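Side-chain contacts in PKS (PDB 4OQJ), which probably catalyses carbon-carbon bond-forming condensation of acyl units during polyketide assembly, through a ketosynthase domain from the oxazolomycin pathway: residues I382-I385 and L386-H390; L484-A487 and L488-D491; L530-A533 and G534-M537. All coordinates share one frame; numbering follows the deposited sequence.

Contact 1 of 3, residues I382-I385 and L386-H390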
# COMPACT_ATOMS: atom_id res chain seq x y z
N ILE A 382 5.10 16.91 9.08
CA ILE A 382 6.12 17.17 10.08
C ILE A 382 6.10 18.64 10.48
O ILE A 382 6.26 18.92 11.65
CB ILE A 382 7.52 16.73 9.61
CG1 ILE A 382 7.56 15.20 9.58
CG2 ILE A 382 8.60 17.25 10.56
CD1 ILE A 382 8.80 14.59 8.96
N LYS A 383 5.84 19.57 9.56
CA LYS A 383 5.70 20.97 9.95
C LYS A 383 4.58 21.10 10.97
O LYS A 383 4.71 21.80 11.96
CB LYS A 383 5.40 21.88 8.74
CG LYS A 383 4.68 23.21 9.08
CD LYS A 383 4.30 23.98 7.81
CE LYS A 383 3.49 25.24 8.14
NZ LYS A 383 3.11 25.91 6.90
N THR A 384 3.47 20.42 10.69
CA THR A 384 2.28 20.56 11.52
C THR A 384 2.51 19.92 12.89
O THR A 384 2.09 20.45 13.91
CB THR A 384 1.05 19.91 10.81
OG1 THR A 384 0.82 20.58 9.55
CG2 THR A 384 -0.20 20.01 11.65
N ILE A 385 3.22 18.80 12.91
CA ILE A 385 3.58 18.17 14.18
C ILE A 385 4.45 19.10 15.04
O ILE A 385 4.23 19.22 16.24
CB ILE A 385 4.32 16.83 13.95
CG1 ILE A 385 3.34 15.79 13.41
CG2 ILE A 385 4.96 16.33 15.25
CD1 ILE A 385 4.00 14.54 12.87
N LEU A 386 5.43 19.76 14.44
CA LEU A 386 6.31 20.65 15.19
C LEU A 386 5.56 21.87 15.73
O LEU A 386 5.79 22.29 16.87
CB LEU A 386 7.49 21.10 14.33
CG LEU A 386 8.46 19.95 13.97
CD1 LEU A 386 9.43 20.37 12.88
CD2 LEU A 386 9.23 19.49 15.20
N MSE A 387 4.68 22.44 14.92
CA MSE A 387 3.86 23.57 15.34
C MSE A 387 3.05 23.22 16.58
O MSE A 387 2.95 24.01 17.51
CB MSE A 387 2.89 24.01 14.23
CG MSE A 387 3.53 24.66 13.04
SE MSE A 387 2.20 24.82 11.58
CE MSE A 387 0.94 26.01 12.44
N LEU A 388 2.46 22.02 16.55
CA LEU A 388 1.59 21.54 17.63
C LEU A 388 2.38 21.27 18.90
O LEU A 388 1.94 21.61 20.00
CB LEU A 388 0.85 20.27 17.21
CG LEU A 388 -0.35 20.43 16.27
CD1 LEU A 388 -0.74 19.07 15.66
CD2 LEU A 388 -1.52 21.02 17.02
N ARG A 389 3.54 20.64 18.74
CA ARG A 389 4.39 20.34 19.88
C ARG A 389 4.89 21.63 20.51
O ARG A 389 5.00 21.71 21.73
CB ARG A 389 5.57 19.43 19.49
CG ARG A 389 6.18 18.75 20.71
CD ARG A 389 7.46 17.95 20.45
NE ARG A 389 7.84 17.24 21.68
CZ ARG A 389 9.08 16.88 22.03
NH1 ARG A 389 10.11 17.14 21.23
NH2 ARG A 389 9.28 16.24 23.18
N HIS A 390 5.20 22.63 19.69
CA HIS A 390 5.68 23.91 20.18
C HIS A 390 4.55 24.89 20.54
O HIS A 390 4.82 25.98 21.04
CB HIS A 390 6.58 24.58 19.13
CG HIS A 390 7.97 24.01 19.06
ND1 HIS A 390 8.36 23.11 18.10
CD2 HIS A 390 9.06 24.24 19.83
CE1 HIS A 390 9.62 22.78 18.29
NE2 HIS A 390 10.07 23.46 19.33

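Contact 2 of 3, residues L484-A487 and L488-D491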
# COMPACT_ATOMS: atom_id res chain seq x y z
N LEU A 484 26.11 14.56 21.98
CA LEU A 484 25.37 14.31 23.21
C LEU A 484 25.72 15.36 24.25
O LEU A 484 24.85 15.87 24.95
CB LEU A 484 25.66 12.91 23.77
CG LEU A 484 24.91 12.58 25.07
CD1 LEU A 484 23.41 12.60 24.84
CD2 LEU A 484 25.34 11.24 25.65
N ALA A 485 27.01 15.65 24.35
CA ALA A 485 27.50 16.70 25.26
C ALA A 485 26.76 18.00 25.00
O ALA A 485 26.23 18.61 25.92
CB ALA A 485 28.97 16.90 25.08
N ARG A 486 26.72 18.38 23.73
CA ARG A 486 26.06 19.60 23.30
C ARG A 486 24.59 19.56 23.65
O ARG A 486 24.05 20.53 24.18
CB ARG A 486 26.25 19.81 21.79
CG ARG A 486 25.75 21.16 21.25
CD ARG A 486 26.06 21.35 19.75
NE ARG A 486 27.41 20.88 19.40
CZ ARG A 486 27.68 19.79 18.68
NH1 ARG A 486 26.70 19.02 18.20
NH2 ARG A 486 28.95 19.46 18.43
N ALA A 487 23.93 18.45 23.35
CA ALA A 487 22.49 18.36 23.63
C ALA A 487 22.24 18.45 25.14
O ALA A 487 21.22 18.99 25.60
CB ALA A 487 21.91 17.07 23.05
N LEU A 488 23.15 17.90 25.92
CA LEU A 488 22.97 17.87 27.36
C LEU A 488 23.14 19.29 27.95
O LEU A 488 22.36 19.71 28.81
CB LEU A 488 23.93 16.87 28.01
CG LEU A 488 23.57 15.39 27.82
CD1 LEU A 488 24.60 14.50 28.51
CD2 LEU A 488 22.16 15.04 28.31
N ARG A 489 24.12 20.04 27.46
CA ARG A 489 24.27 21.46 27.86
C ARG A 489 23.03 22.29 27.58
O ARG A 489 22.66 23.15 28.37
CB ARG A 489 25.44 22.11 27.12
CG ARG A 489 26.81 21.69 27.58
CD ARG A 489 27.80 21.77 26.44
NE ARG A 489 27.55 22.91 25.56
CZ ARG A 489 28.09 23.04 24.35
NH1 ARG A 489 27.80 24.11 23.62
NH2 ARG A 489 28.91 22.11 23.87
N LYS A 490 22.39 22.03 26.44
CA LYS A 490 21.33 22.89 25.93
C LYS A 490 19.93 22.58 26.46
O LYS A 490 18.99 23.30 26.18
CB LYS A 490 21.30 22.82 24.40
CG LYS A 490 22.50 23.47 23.73
CD LYS A 490 22.49 23.21 22.23
CE LYS A 490 21.20 23.69 21.56
NZ LYS A 490 21.20 23.43 20.09
N ASP A 491 19.80 21.50 27.22
CA ASP A 491 18.56 21.25 27.95
C ASP A 491 18.86 20.66 29.33
O ASP A 491 19.17 19.47 29.45
CB ASP A 491 17.63 20.32 27.16
CG ASP A 491 16.27 20.15 27.83
OD1 ASP A 491 16.01 20.83 28.85
OD2 ASP A 491 15.46 19.34 27.32

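Contact 3 of 3, residues L530-A533 and G534-M537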
# COMPACT_ATOMS: atom_id res chain seq x y z
N LEU A 530 35.09 16.91 27.97
CA LEU A 530 36.51 16.89 28.33
C LEU A 530 37.24 15.62 27.83
O LEU A 530 38.40 15.68 27.43
CB LEU A 530 36.68 17.01 29.85
CG LEU A 530 36.06 18.24 30.55
CD1 LEU A 530 36.69 18.49 31.91
CD2 LEU A 530 36.14 19.49 29.67
N GLY A 531 36.55 14.48 27.87
CA GLY A 531 37.12 13.25 27.36
C GLY A 531 38.26 12.73 28.21
O GLY A 531 39.18 12.07 27.72
N ASP A 532 38.18 13.02 29.50
CA ASP A 532 39.23 12.66 30.46
C ASP A 532 39.08 11.22 30.96
O ASP A 532 38.11 10.89 31.66
CB ASP A 532 39.20 13.64 31.62
CG ASP A 532 37.79 13.83 32.18
OD1 ASP A 532 36.81 13.66 31.40
OD2 ASP A 532 37.67 14.15 33.39
N ALA A 533 40.06 10.38 30.64
CA ALA A 533 39.95 8.93 30.85
C ALA A 533 39.66 8.55 32.30
O ALA A 533 39.24 7.42 32.58
CB ALA A 533 41.22 8.24 30.38
N GLY A 534 39.88 9.48 33.22
CA GLY A 534 39.60 9.22 34.62
C GLY A 534 38.15 8.87 34.85
O GLY A 534 37.83 8.14 35.80
N ARG A 535 37.27 9.37 33.99
CA ARG A 535 35.84 9.19 34.14
C ARG A 535 35.22 8.56 32.90
O ARG A 535 34.33 7.72 33.00
CB ARG A 535 35.13 10.51 34.42
CG ARG A 535 35.55 11.22 35.69
CD ARG A 535 34.61 12.37 35.93
NE ARG A 535 33.24 11.89 36.11
CZ ARG A 535 32.18 12.66 36.28
NH1 ARG A 535 32.31 13.99 36.27
NH2 ARG A 535 30.99 12.11 36.45
N VAL A 536 35.69 9.01 31.73
CA VAL A 536 35.16 8.55 30.46
C VAL A 536 35.94 7.31 30.00
O VAL A 536 37.15 7.35 29.81
CB VAL A 536 35.24 9.66 29.39
CG1 VAL A 536 34.93 9.12 27.99
CG2 VAL A 536 34.27 10.78 29.75
N MSE A 537 35.21 6.22 29.85
CA MSE A 537 35.79 4.94 29.47
C MSE A 537 35.54 4.72 28.00
O MSE A 537 34.42 4.88 27.53
CB MSE A 537 35.17 3.81 30.29
CG MSE A 537 35.26 4.03 31.81
SE MSE A 537 34.22 2.75 32.87
CE MSE A 537 32.52 3.67 32.89

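Contact 1 of 3, residues I382-I385 and L386-H390
Lys383 and Met387, one turn apart on helix 376-390, touch through the methionine selenium. The lysine chain is fully extended, its CG anti to the backbone N (chi1 156°), and the selenium of Met387, modelled as selenomethionine, lies against its aliphatic run. Met387 SE is 3.7 Å from Lys383 CE, and Lys383 CG is scarcely farther away. The two chains cross obliquely. Lys383 NZ continues to a salt bridge with Glu327 and a hydrogen bond with Tyr325, so a buried ammonium group has both a charged and a neutral partner.

Two other pairs run side by side instead of crossing. Ile382 CG2 meets Leu386 CD1 at 4.0 Å, and Thr384 CG2 approaches Leu388 CD1 at 4.2 Å. In both leucines the branch carbon also comes close to a carbonyl oxygen of the preceding turn: Leu386 CG, held beside its own backbone N (chi1 -67°), is 3.4 Å from Ile382 O. Thr384 turns its hydroxyl back to Gly380 O.

This buried helix is consistent with the layered thiolase fold, in which helices are sandwiched between sheets: Ile385 packs on Val25 and Leu28 of strand 23-31, while Thr384 and Met387 reach Tyr325 of strand 325-327. Ile382 and Leu386 face Phe41 of helix 38-46.

Four i-to-i+4 backbone bonds hold the spacing, among them Leu386 N to Ile382 O at 3.0 Å. At the far end, Leu386 O is gripped twice by His390: the backbone N and the ring ND1 come from opposite faces of its carbonyl plane. The ND1 bond, 3.0 Å to Leu386 O, lies close to the imidazole plane but well above that of the carbonyl, and the ring also stacks with Trp42.

Contact 2 of 3, residues L484-A487 and L488-D491
Local packing about one turn apart, of Leu484 on Leu488 and of Arg486 on Arg489 and Lys490, marks the C-terminal end of helix 474-490. The leucines make its buried side. Leu484 CG lies 4.0 Å from Leu488 CD1, and the side chains slant across one another because their first torsions differ: Leu484 sends CG anti to the backbone N (chi1 180°), whereas Leu488 keeps CG beside its own N. Leu488 CG consequently rests 3.2 Å from Leu484 O, the same oxygen that accepts the backbone N-H of Leu488. Helices 496-505 and 521-530 enclose the pair, with Leu503 and Leu528 against Leu484 and with Val499 and Ala524 against Leu488.

The solvent-facing side is built from long charged chains. Arg489 bends at chi3 and folds back, bringing its guanidinium over Arg486: Arg489 NH2 stands 3.8 Å from Arg486 CA, and Arg486 CG lies over one face of the group, offset toward its rim. Lys490 runs alongside Arg486 in the same direction, Lys490 CD 4.0 Å from Arg486 CG. The lysine contact is aliphatic and the arginine one sets a guanidinium face against CH groups; the charged atoms do not touch, and the salt bridge from Arg486 to Asp483 would probably temper the concentration of like charge.

Backbone hydrogen bonding weakens toward the helix end. Arg489 N reaches Ala485 O at 3.0 Å and nearly straight, but the bonds to Ala487 O, from Lys490 N and Asp491 N, are both weak. Apolar residues inward and folded arginine and lysine chains outward are the pattern of an amphipathic surface helix, here within the ketosynthase's C-terminal extension.

Contact 3 of 3, residues L530-A533 and G534-M537
The peptide carbonyl of Asp532 is approached from both faces of its plane: Arg535 N comes from one and Val536 N from the other, tilted by 23° and 32° respectively. Both bonds are nearly straight at the hydrogen, with Arg535 N at 2.9 Å from Asp532 O and Val536 N at 3.1 Å from that oxygen. One acceptor thus closes two overlapping turns. A CA-H...O contact, Ala533 CA to Val536 O 3.4 Å, also spans the turn.

The carboxylate of Asp532 is the second flat group. Its CG occupies the crowded position between the backbone N and the carbonyl carbon (chi1 48°), which swings Asp532 OD1 to 4.2 Å from Val536 CG2, the side chains crossing at about a right angle. Asp532 OD2 lies 4.3 Å from Arg535 CG, a loose approach, and is not paired with the arginine's charge. The guanidinium leads off instead to a salt bridge with Asp523 and a hydrogen bond with Val517 O, tying the turn to helix 521-530 and strand 512-518.

Val536, the buried residue of the group, packs on Arg514 and Leu516, and the backbone of Met537 bonds with Ala515. Gly531, with positive phi, is the first residue to leave the preceding helix. Helical backbone angles at Ala533 and Gly534 make residues 532-535 a type I-like beta turn, extended by the bond from Val536 into an alpha turn: a helix-to-strand connection leading into strand 536-539, outermost within the chain in an antiparallel three-stranded sheet.

The three contacts succeed one another along the chain and lie progressively farther from its centre. Contact 1 belongs to the thiolase-like body, its centre about 15 Å from that of the chain; contacts 2 and 3 lie in the flanking helices and three-stranded sheet, which resemble the linker following ketosynthases in modular polyketide synthases. Centres of contacts 1 and 2 are about 22 Å apart, with nearest atoms about 8 Å apart. Contact 3 lies about 17 Å from contact 2 and 38 Å from contact 1, centre to centre. Helix 521-530 joins the outer two: it packs on Leu484 and Leu488, then leads into residues 530-533. None includes the potassium ligands Ser292 and Lys294.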